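Local atomic coordinates of Iron(3+)-hydroxamate-binding protein FhuD (Bacillus subtilis subsp. subtilis, PDB entry 3G9Q), a protein that binds iron(3+)-hydroxamate complexes such as ferrichrome and hands them to the membrane permease of the FhuCBGD ABC transporter. Residues A[28-33]-A[253-258]. Numbering follows the deposited sequence.
Sequences FKTLGI and TDPISL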
ATOM      1  N   PHE A  28       9.263  -8.508  -6.113  1.00 54.39           N
ATOM      2  CA  PHE A  28      10.425  -9.288  -6.490  1.00 48.43           C
ATOM      3  C   PHE A  28      11.061  -9.865  -5.228  1.00 50.51           C
ATOM      4  O   PHE A  28      11.609 -10.966  -5.250  1.00 46.80           O
ATOM      5  CB  PHE A  28      11.402  -8.398  -7.274  1.00 49.07           C
ATOM      6  CG  PHE A  28      10.966  -8.125  -8.703  1.00 47.87           C
ATOM      7  CD1 PHE A  28      11.501  -8.846  -9.757  1.00 46.60           C
ATOM      8  CD2 PHE A  28       9.980  -7.186  -8.984  1.00 53.05           C
ATOM      9  CE1 PHE A  28      11.054  -8.641 -11.065  1.00 43.31           C
ATOM     10  CE2 PHE A  28       9.532  -6.982 -10.290  1.00 43.92           C
ATOM     11  CZ  PHE A  28      10.069  -7.709 -11.324  1.00 47.00           C
ATOM     12  N   LYS A  29      10.970  -9.131  -4.123  1.00 44.35           N
ATOM     13  CA  LYS A  29      11.522  -9.613  -2.864  1.00 44.90           C
ATOM     14  C   LYS A  29      10.755 -10.880  -2.489  1.00 41.70           C
ATOM     15  O   LYS A  29      11.354 -11.905  -2.168  1.00 45.68           O
ATOM     16  CB  LYS A  29      11.386  -8.548  -1.761  1.00 48.26           C
ATOM     17  CG  LYS A  29      12.070  -8.906  -0.450  1.00 40.38           C
ATOM     18  CD  LYS A  29      13.535  -9.171  -0.649  1.00 38.73           C
ATOM     19  CE  LYS A  29      14.053 -10.037   0.478  1.00 49.79           C
ATOM     20  NZ  LYS A  29      15.385 -10.618   0.146  1.00 63.07           N
ATOM     21  N   THR A  30       9.429 -10.824  -2.545  1.00 35.09           N
ATOM     22  CA  THR A  30       8.639 -12.008  -2.217  1.00 51.25           C
ATOM     23  C   THR A  30       9.036 -13.189  -3.115  1.00 52.29           C
ATOM     24  O   THR A  30       9.271 -14.294  -2.627  1.00 53.33           O
ATOM     25  CB  THR A  30       7.117 -11.756  -2.359  1.00 43.34           C
ATOM     26  OG1 THR A  30       6.737 -10.670  -1.510  1.00 49.43           O
ATOM     27  CG2 THR A  30       6.329 -12.992  -1.937  1.00 42.39           C
ATOM     28  N   LEU A  31       9.125 -12.951  -4.421  1.00 50.56           N
ATOM     29  CA  LEU A  31       9.493 -14.005  -5.357  1.00 54.22           C
ATOM     30  C   LEU A  31      10.930 -14.507  -5.146  1.00 60.13           C
ATOM     31  O   LEU A  31      11.276 -15.624  -5.546  1.00 63.28           O
ATOM     32  CB  LEU A  31       9.305 -13.513  -6.803  1.00 47.57           C
ATOM     33  CG  LEU A  31       7.942 -13.588  -7.515  1.00 36.24           C
ATOM     34  CD1 LEU A  31       6.834 -13.933  -6.576  1.00 17.17           C
ATOM     35  CD2 LEU A  31       7.694 -12.259  -8.210  1.00 33.22           C
ATOM     36  N   GLY A  32      11.770 -13.690  -4.510  1.00 66.20           N
ATOM     37  CA  GLY A  32      13.151 -14.093  -4.264  1.00 63.53           C
ATOM     38  C   GLY A  32      14.168 -13.593  -5.278  1.00 57.35           C
ATOM     39  O   GLY A  32      15.357 -13.895  -5.170  1.00 54.13           O
ATOM     40  N   ILE A  33      13.705 -12.836  -6.269  1.00 52.71           N
ATOM     41  CA  ILE A  33      14.599 -12.292  -7.286  1.00 45.91           C
ATOM     42  C   ILE A  33      15.536 -11.273  -6.656  1.00 43.27           C
ATOM     43  O   ILE A  33      15.112 -10.289  -6.052  1.00 43.97           O
ATOM     44  CB  ILE A  33      13.821 -11.616  -8.444  1.00 50.57           C
ATOM     45  CG1 ILE A  33      13.262 -12.681  -9.388  1.00 53.68           C
ATOM     46  CG2 ILE A  33      14.738 -10.670  -9.217  1.00 49.31           C
ATOM     47  CD1 ILE A  33      12.065 -13.455  -8.844  1.00 65.34           C
ATOM     48  N   THR A 253       1.337  -1.200  -1.994  1.00 39.51           N
ATOM     49  CA  THR A 253       0.397  -2.305  -1.861  1.00 42.41           C
ATOM     50  C   THR A 253       1.027  -3.600  -2.365  1.00 42.33           C
ATOM     51  O   THR A 253       0.347  -4.448  -2.934  1.00 49.55           O
ATOM     52  CB  THR A 253      -0.916  -2.064  -2.672  1.00 51.33           C
ATOM     53  OG1 THR A 253      -0.604  -1.901  -4.066  1.00 46.98           O
ATOM     54  CG2 THR A 253      -1.653  -0.825  -2.165  1.00 43.95           C
ATOM     55  N   ASP A 254       2.331  -3.747  -2.170  1.00 40.94           N
ATOM     56  CA  ASP A 254       3.029  -4.957  -2.592  1.00 45.40           C
ATOM     57  C   ASP A 254       2.821  -5.992  -1.479  1.00 44.43           C
ATOM     58  O   ASP A 254       2.417  -5.639  -0.373  1.00 44.74           O
ATOM     59  CB  ASP A 254       4.514  -4.661  -2.775  1.00 50.64           C
ATOM     60  CG  ASP A 254       5.123  -4.006  -1.548  1.00 56.96           C
ATOM     61  OD1 ASP A 254       4.830  -2.811  -1.304  1.00 46.97           O
ATOM     62  OD2 ASP A 254       5.873  -4.695  -0.822  1.00 52.97           O
ATOM     63  N   PRO A 255       3.110  -7.278  -1.749  1.00 49.43           N
ATOM     64  CA  PRO A 255       2.955  -8.393  -0.797  1.00 44.44           C
ATOM     65  C   PRO A 255       3.524  -8.165   0.611  1.00 45.99           C
ATOM     66  O   PRO A 255       2.918  -8.565   1.617  1.00 46.53           O
ATOM     67  CB  PRO A 255       3.637  -9.555  -1.511  1.00 37.03           C
ATOM     68  CG  PRO A 255       3.382  -9.252  -2.957  1.00 44.66           C
ATOM     69  CD  PRO A 255       3.659  -7.757  -3.031  1.00 45.29           C
ATOM     70  N   ILE A 256       4.696  -7.542   0.689  1.00 44.77           N
ATOM     71  CA  ILE A 256       5.307  -7.266   1.986  1.00 39.95           C
ATOM     72  C   ILE A 256       4.580  -6.146   2.732  1.00 44.26           C
ATOM     73  O   ILE A 256       4.330  -6.256   3.930  1.00 46.30           O
ATOM     74  CB  ILE A 256       6.760  -6.829   1.848  1.00 34.50           C
ATOM     75  CG1 ILE A 256       7.549  -7.898   1.107  1.00 33.79           C
ATOM     76  CG2 ILE A 256       7.327  -6.520   3.241  1.00 20.85           C
ATOM     77  CD1 ILE A 256       8.936  -7.466   0.644  1.00 37.63           C
ATOM     78  N   SER A 257       4.277  -5.061   2.022  1.00 39.17           N
ATOM     79  CA  SER A 257       3.596  -3.922   2.617  1.00 41.45           C
ATOM     80  C   SER A 257       2.190  -4.302   3.065  1.00 46.19           C
ATOM     81  O   SER A 257       1.718  -3.863   4.124  1.00 36.72           O
ATOM     82  CB  SER A 257       3.509  -2.762   1.626  1.00 46.70           C
ATOM     83  OG  SER A 257       4.770  -2.158   1.415  1.00 44.10           O
ATOM     84  N   LEU A 258       1.521  -5.112   2.247  1.00 41.76           N
ATOM     85  CA  LEU A 258       0.174  -5.569   2.550  1.00 41.38           C
ATOM     86  C   LEU A 258       0.198  -6.364   3.851  1.00 43.82           C
ATOM     87  O   LEU A 258      -0.686  -6.211   4.697  1.00 47.67           O
ATOM     88  CB  LEU A 258      -0.377  -6.428   1.400  1.00 38.44           C
ATOM     89  CG  LEU A 258      -0.739  -5.702   0.095  1.00 42.66           C
ATOM     90  CD1 LEU A 258      -1.259  -6.695  -0.933  1.00 35.52           C
ATOM     91  CD2 LEU A 258      -1.785  -4.630   0.380  1.00 36.57           C
TER
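Thr30 holds OG1 beside its own backbone N (chi1 -58°), which brings the hydroxyl up to Pro255 and Ile256. Ile256 has CG1 placed likewise and an extended chi2 of 168°, and this carries CD1 across to Lys29. OG1 of Thr30 lies 3.3 Å from CB of Pro255, obliquely off the CB side of the ring, with CG farther away. CG1 of Ile256 passes the same oxygen at 3.9 Å, the two side chains running past each other in opposite directions. The hydroxyl meets only carbon here; its polar partner is the carbonyl O of Gly26, one turn back in the same helix. CD1 of Ile256 sits 3.6 Å from both CB and CG of Lys29. The rest of the lysine chain leads away, leaving CB and CG in the contact. Behind Pro255, Asp254 is the N-cap of helix 255-270. Its OD2 takes a long bond from Ser257 N (3.3 Å), above the carboxylate plane, and OD1 pairs with Ser257 OG at 2.8 Å. Trp124 of helix 118-143 packs on both Thr30 and Pro255. The contact is small and without hydrogen bonds across it. It joins the end of helix 25-31, in the N-terminal lobe, to the start of the C-terminal helix, beside the long interlobe helix 118-143 characteristic of the FhuD-like binding-protein fold.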